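Local structure of divalent-cation tolerance protein CutA (1VHF) at residues I4-K15 with H75-L85. The protein is a homotrimeric CutA-family protein that probably contributes to heavy-metal resistance and probably binds copper ions. Numbering follows the deposited sequence.
Sequences ILVYSTFPNEEK and HPYETPAIFTL
Tyr7 and Phe83 face each other as a hydrogen-bonded pair where residues 4-10 of the first strand of the CutA ferredoxin-like fold run antiparallel to 82-85 of an outermost strand of the sheet within this chain. Tyr7 N gives a straight bond to Phe83 O (2.9 Å, 165°), and the Leu5-Leu85 pair repeats the pattern two residues back along the first strand and two onward along the second.

The tight side faces helix 64-74. Val6 CG1 meets Ile82 CG2 at 3.6 Å, with Leu67 and Tyr68 of that helix packed against them, while Thr84 turns its CG2 methyl to Ile4 CB and its OG1 to Tyr68 and Glu64. The opposite face is more solvent-exposed: the Tyr7 and Phe83 rings lie nearly parallel but barely overlap, although Tyr7 CD1 comes to 3.3 Å from Phe83 CZ. Phe83 CG sits between its backbone N and carbonyl carbon (chi1 56°), which brings the end of the ring in beside Tyr7, its face over Tyr7 CB.

Around Ser8, side-chain bonds take over from the backbone pairs. Buried Ser8 OG donates to Ala81 O (2.7 Å) and accepts from His75 NE2, which also makes a weak bond to Thr9 O. Pro80 CB covers one face of the imidazole, and Tyr77 N donates to His75 ND1 in the ring plane, which together with the NE2-Ser8 OG bond helps hold the ring's rotation. Tyr77 OH and Thr9 OG1 share Glu52 as a partner. Beyond them Pro11 CD presses on Pro76 CG at a tight 3.4 Å, whereas between strand and loop a water donates to Thr9 OG1 and accepts from Ala81 N at 2.9 Å.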
loop_
_atom_site.group_PDB
_atom_site.type_symbol
_atom_site.label_atom_id
_atom_site.label_comp_id
_atom_site.label_asym_id
_atom_site.label_seq_id
_atom_site.Cartn_x
_atom_site.Cartn_y
_atom_site.Cartn_z
ATOM N N ILE A 4 10.009 0.494 -5.018
ATOM C CA ILE A 4 8.917 -0.416 -5.291
ATOM C C ILE A 4 7.607 0.234 -4.786
ATOM O O ILE A 4 7.616 1.114 -3.944
ATOM C CB ILE A 4 8.996 -1.797 -4.634
ATOM C CG1 ILE A 4 9.179 -1.646 -3.108
ATOM C CG2 ILE A 4 10.103 -2.608 -5.292
ATOM C CD1 ILE A 4 8.875 -2.932 -2.360
ATOM N N LEU A 5 6.567 -0.128 -5.509
ATOM C CA LEU A 5 5.232 0.351 -5.150
ATOM C C LEU A 5 4.448 -0.880 -4.673
ATOM O O LEU A 5 4.309 -1.846 -5.420
ATOM C CB LEU A 5 4.448 0.908 -6.333
ATOM C CG LEU A 5 5.099 1.952 -7.222
ATOM C CD1 LEU A 5 4.139 2.297 -8.361
ATOM C CD2 LEU A 5 5.498 3.176 -6.444
ATOM N N VAL A 6 3.907 -0.798 -3.459
ATOM C CA VAL A 6 3.079 -1.891 -2.934
ATOM C C VAL A 6 1.641 -1.336 -2.874
ATOM O O VAL A 6 1.371 -0.279 -2.304
ATOM C CB VAL A 6 3.545 -2.337 -1.546
ATOM C CG1 VAL A 6 2.598 -3.389 -0.994
ATOM C CG2 VAL A 6 4.967 -2.880 -1.592
ATOM N N TYR A 7 0.737 -2.052 -3.529
ATOM C CA TYR A 7 -0.669 -1.684 -3.628
ATOM C C TYR A 7 -1.547 -2.547 -2.725
ATOM O O TYR A 7 -1.317 -3.735 -2.552
ATOM C CB TYR A 7 -1.136 -1.944 -5.081
ATOM C CG TYR A 7 -2.538 -1.513 -5.492
ATOM C CD1 TYR A 7 -3.623 -2.337 -5.313
ATOM C CD2 TYR A 7 -2.741 -0.294 -6.119
ATOM C CE1 TYR A 7 -4.893 -1.995 -5.745
ATOM C CE2 TYR A 7 -4.033 0.095 -6.517
ATOM C CZ TYR A 7 -5.081 -0.768 -6.348
ATOM O OH TYR A 7 -6.323 -0.371 -6.803
ATOM N N SER A 8 -2.538 -1.897 -2.132
ATOM C CA SER A 8 -3.539 -2.637 -1.344
ATOM C C SER A 8 -4.823 -1.825 -1.388
ATOM O O SER A 8 -4.866 -0.666 -1.799
ATOM C CB SER A 8 -3.061 -2.845 0.087
ATOM O OG SER A 8 -3.965 -3.706 0.786
ATOM N N THR A 9 -5.912 -2.459 -0.941
ATOM C CA THR A 9 -7.208 -1.798 -0.847
ATOM C C THR A 9 -7.729 -1.956 0.581
ATOM O O THR A 9 -7.331 -2.858 1.342
ATOM C CB THR A 9 -8.267 -2.216 -1.831
ATOM O OG1 THR A 9 -8.744 -3.543 -1.529
ATOM C CG2 THR A 9 -7.748 -2.141 -3.256
ATOM N N PHE A 10 -8.565 -0.981 0.962
ATOM C CA PHE A 10 -9.104 -0.840 2.316
ATOM C C PHE A 10 -10.575 -0.513 2.298
ATOM O O PHE A 10 -11.098 0.003 1.314
ATOM C CB PHE A 10 -8.359 0.366 2.997
ATOM C CG PHE A 10 -6.869 0.098 3.036
ATOM C CD1 PHE A 10 -6.065 0.596 2.006
ATOM C CD2 PHE A 10 -6.287 -0.610 4.069
ATOM C CE1 PHE A 10 -4.711 0.309 1.976
ATOM C CE2 PHE A 10 -4.920 -0.879 4.037
ATOM C CZ PHE A 10 -4.120 -0.400 3.002
ATOM N N PRO A 11 -11.290 -0.823 3.378
ATOM C CA PRO A 11 -12.724 -0.593 3.387
ATOM C C PRO A 11 -13.162 0.833 3.410
ATOM O O PRO A 11 -14.344 1.077 3.056
ATOM C CB PRO A 11 -13.188 -1.294 4.674
ATOM C CG PRO A 11 -11.982 -1.317 5.544
ATOM C CD PRO A 11 -10.809 -1.477 4.598
ATOM N N ASN A 12 -12.351 1.768 3.851
ATOM C CA ASN A 12 -12.729 3.160 3.927
ATOM C C ASN A 12 -11.528 4.074 3.925
ATOM O O ASN A 12 -10.389 3.578 4.007
ATOM C CB ASN A 12 -13.668 3.376 5.114
ATOM C CG ASN A 12 -13.041 2.881 6.414
ATOM O OD1 ASN A 12 -11.968 3.358 6.793
ATOM N ND2 ASN A 12 -13.662 1.920 7.063
ATOM N N GLU A 13 -11.743 5.372 3.835
ATOM C CA GLU A 13 -10.672 6.349 3.766
ATOM C C GLU A 13 -9.900 6.402 5.077
ATOM O O GLU A 13 -8.667 6.404 5.078
ATOM C CB GLU A 13 -11.190 7.752 3.399
ATOM C CG GLU A 13 -10.093 8.780 3.132
ATOM C CD GLU A 13 -10.552 10.197 2.862
ATOM O OE1 GLU A 13 -11.768 10.396 2.717
ATOM O OE2 GLU A 13 -9.702 11.119 2.754
ATOM N N GLU A 14 -10.636 6.344 6.181
ATOM C CA GLU A 14 -9.980 6.442 7.493
ATOM C C GLU A 14 -9.003 5.302 7.717
ATOM O O GLU A 14 -7.886 5.559 8.180
ATOM C CB GLU A 14 -11.094 6.415 8.563
ATOM C CG GLU A 14 -11.922 7.693 8.565
ATOM C CD GLU A 14 -12.865 7.924 7.414
ATOM O OE1 GLU A 14 -13.327 7.001 6.711
ATOM O OE2 GLU A 14 -13.184 9.134 7.179
ATOM N N LYS A 15 -9.350 4.093 7.318
ATOM C CA LYS A 15 -8.440 2.955 7.510
ATOM C C LYS A 15 -7.218 3.064 6.595
ATOM O O LYS A 15 -6.108 2.780 7.030
ATOM C CB LYS A 15 -9.126 1.628 7.309
ATOM C CG LYS A 15 -8.277 0.411 7.635
ATOM C CD LYS A 15 -7.664 0.535 9.040
ATOM C CE LYS A 15 -8.733 0.313 10.102
ATOM N NZ LYS A 15 -8.068 -0.025 11.426
ATOM N N HIS A 75 -4.005 -4.998 8.606
ATOM C CA HIS A 75 -5.151 -4.917 7.673
ATOM C C HIS A 75 -6.458 -5.338 8.250
ATOM O O HIS A 75 -6.525 -6.405 8.891
ATOM C CB HIS A 75 -4.787 -5.834 6.449
ATOM C CG HIS A 75 -5.300 -5.189 5.191
ATOM N ND1 HIS A 75 -6.643 -5.133 4.917
ATOM C CD2 HIS A 75 -4.662 -4.562 4.166
ATOM C CE1 HIS A 75 -6.827 -4.505 3.760
ATOM N NE2 HIS A 75 -5.626 -4.130 3.289
ATOM N N PRO A 76 -7.554 -4.649 7.954
ATOM C CA PRO A 76 -8.854 -5.094 8.441
ATOM C C PRO A 76 -9.317 -6.339 7.714
ATOM O O PRO A 76 -10.229 -7.064 8.192
ATOM C CB PRO A 76 -9.791 -3.937 8.166
ATOM C CG PRO A 76 -9.124 -3.115 7.110
ATOM C CD PRO A 76 -7.631 -3.366 7.236
ATOM N N TYR A 77 -8.865 -6.600 6.493
ATOM C CA TYR A 77 -9.242 -7.769 5.708
ATOM C C TYR A 77 -8.392 -8.994 6.031
ATOM O O TYR A 77 -7.154 -8.931 6.245
ATOM C CB TYR A 77 -9.161 -7.551 4.187
ATOM C CG TYR A 77 -9.987 -6.433 3.607
ATOM C CD1 TYR A 77 -11.109 -5.882 4.183
ATOM C CD2 TYR A 77 -9.588 -5.956 2.362
ATOM C CE1 TYR A 77 -11.843 -4.876 3.576
ATOM C CE2 TYR A 77 -10.292 -4.947 1.738
ATOM C CZ TYR A 77 -11.387 -4.403 2.346
ATOM O OH TYR A 77 -12.098 -3.399 1.718
ATOM N N GLU A 78 -9.058 -10.155 6.046
ATOM C CA GLU A 78 -8.356 -11.390 6.357
ATOM C C GLU A 78 -7.366 -11.827 5.311
ATOM O O GLU A 78 -6.230 -12.228 5.582
ATOM C CB GLU A 78 -9.430 -12.486 6.580
ATOM C CG GLU A 78 -8.767 -13.810 6.927
ATOM C CD GLU A 78 -9.770 -14.938 7.127
ATOM O OE1 GLU A 78 -10.974 -14.657 7.184
ATOM O OE2 GLU A 78 -9.304 -16.089 7.220
ATOM N N THR A 79 -7.737 -11.597 4.036
ATOM C CA THR A 79 -6.886 -11.967 2.896
ATOM C C THR A 79 -6.864 -10.736 1.980
ATOM O O THR A 79 -7.521 -10.670 0.933
ATOM C CB THR A 79 -7.460 -13.157 2.116
ATOM O OG1 THR A 79 -7.623 -14.217 3.121
ATOM C CG2 THR A 79 -6.544 -13.640 1.036
ATOM N N PRO A 80 -6.066 -9.755 2.369
ATOM C CA PRO A 80 -6.033 -8.524 1.602
ATOM C C PRO A 80 -5.276 -8.639 0.300
ATOM O O PRO A 80 -4.416 -9.495 0.136
ATOM C CB PRO A 80 -5.257 -7.572 2.558
ATOM C CG PRO A 80 -4.303 -8.496 3.240
ATOM C CD PRO A 80 -5.179 -9.707 3.568
ATOM N N ALA A 81 -5.635 -7.715 -0.616
ATOM C CA ALA A 81 -4.839 -7.623 -1.838
ATOM C C ALA A 81 -3.535 -6.900 -1.437
ATOM O O ALA A 81 -3.563 -5.772 -0.919
ATOM C CB ALA A 81 -5.521 -6.701 -2.846
ATOM N N ILE A 82 -2.404 -7.545 -1.563
ATOM C CA ILE A 82 -1.113 -6.909 -1.365
ATOM C C ILE A 82 -0.219 -7.385 -2.501
ATOM O O ILE A 82 -0.051 -8.585 -2.698
ATOM C CB ILE A 82 -0.443 -7.209 -0.023
ATOM C CG1 ILE A 82 -1.348 -6.876 1.172
ATOM C CG2 ILE A 82 0.858 -6.417 0.066
ATOM C CD1 ILE A 82 -0.722 -7.305 2.509
ATOM N N PHE A 83 0.236 -6.467 -3.352
ATOM C CA PHE A 83 1.119 -6.856 -4.464
ATOM C C PHE A 83 2.070 -5.710 -4.782
ATOM O O PHE A 83 1.875 -4.565 -4.423
ATOM C CB PHE A 83 0.363 -7.344 -5.675
ATOM C CG PHE A 83 -0.665 -6.427 -6.256
ATOM C CD1 PHE A 83 -0.281 -5.403 -7.099
ATOM C CD2 PHE A 83 -2.011 -6.626 -5.956
ATOM C CE1 PHE A 83 -1.249 -4.556 -7.646
ATOM C CE2 PHE A 83 -2.965 -5.762 -6.523
ATOM C CZ PHE A 83 -2.565 -4.754 -7.359
ATOM N N THR A 84 3.183 -6.080 -5.447
ATOM C CA THR A 84 4.229 -5.114 -5.745
ATOM C C THR A 84 4.409 -4.831 -7.226
ATOM O O THR A 84 4.469 -5.760 -8.018
ATOM C CB THR A 84 5.577 -5.734 -5.271
ATOM O OG1 THR A 84 5.456 -5.974 -3.846
ATOM C CG2 THR A 84 6.688 -4.707 -5.410
ATOM N N LEU A 85 4.478 -3.552 -7.532
ATOM C CA LEU A 85 4.770 -3.131 -8.897
ATOM C C LEU A 85 6.209 -2.595 -8.900
ATOM O O LEU A 85 6.632 -1.910 -7.978
ATOM C CB LEU A 85 3.840 -2.001 -9.344
ATOM C CG LEU A 85 2.354 -2.303 -9.418
ATOM C CD1 LEU A 85 1.718 -2.341 -8.048
ATOM C CD2 LEU A 85 1.633 -1.347 -10.343
HETATM O O HOH W 1 -7.193 -5.394 -0.019
#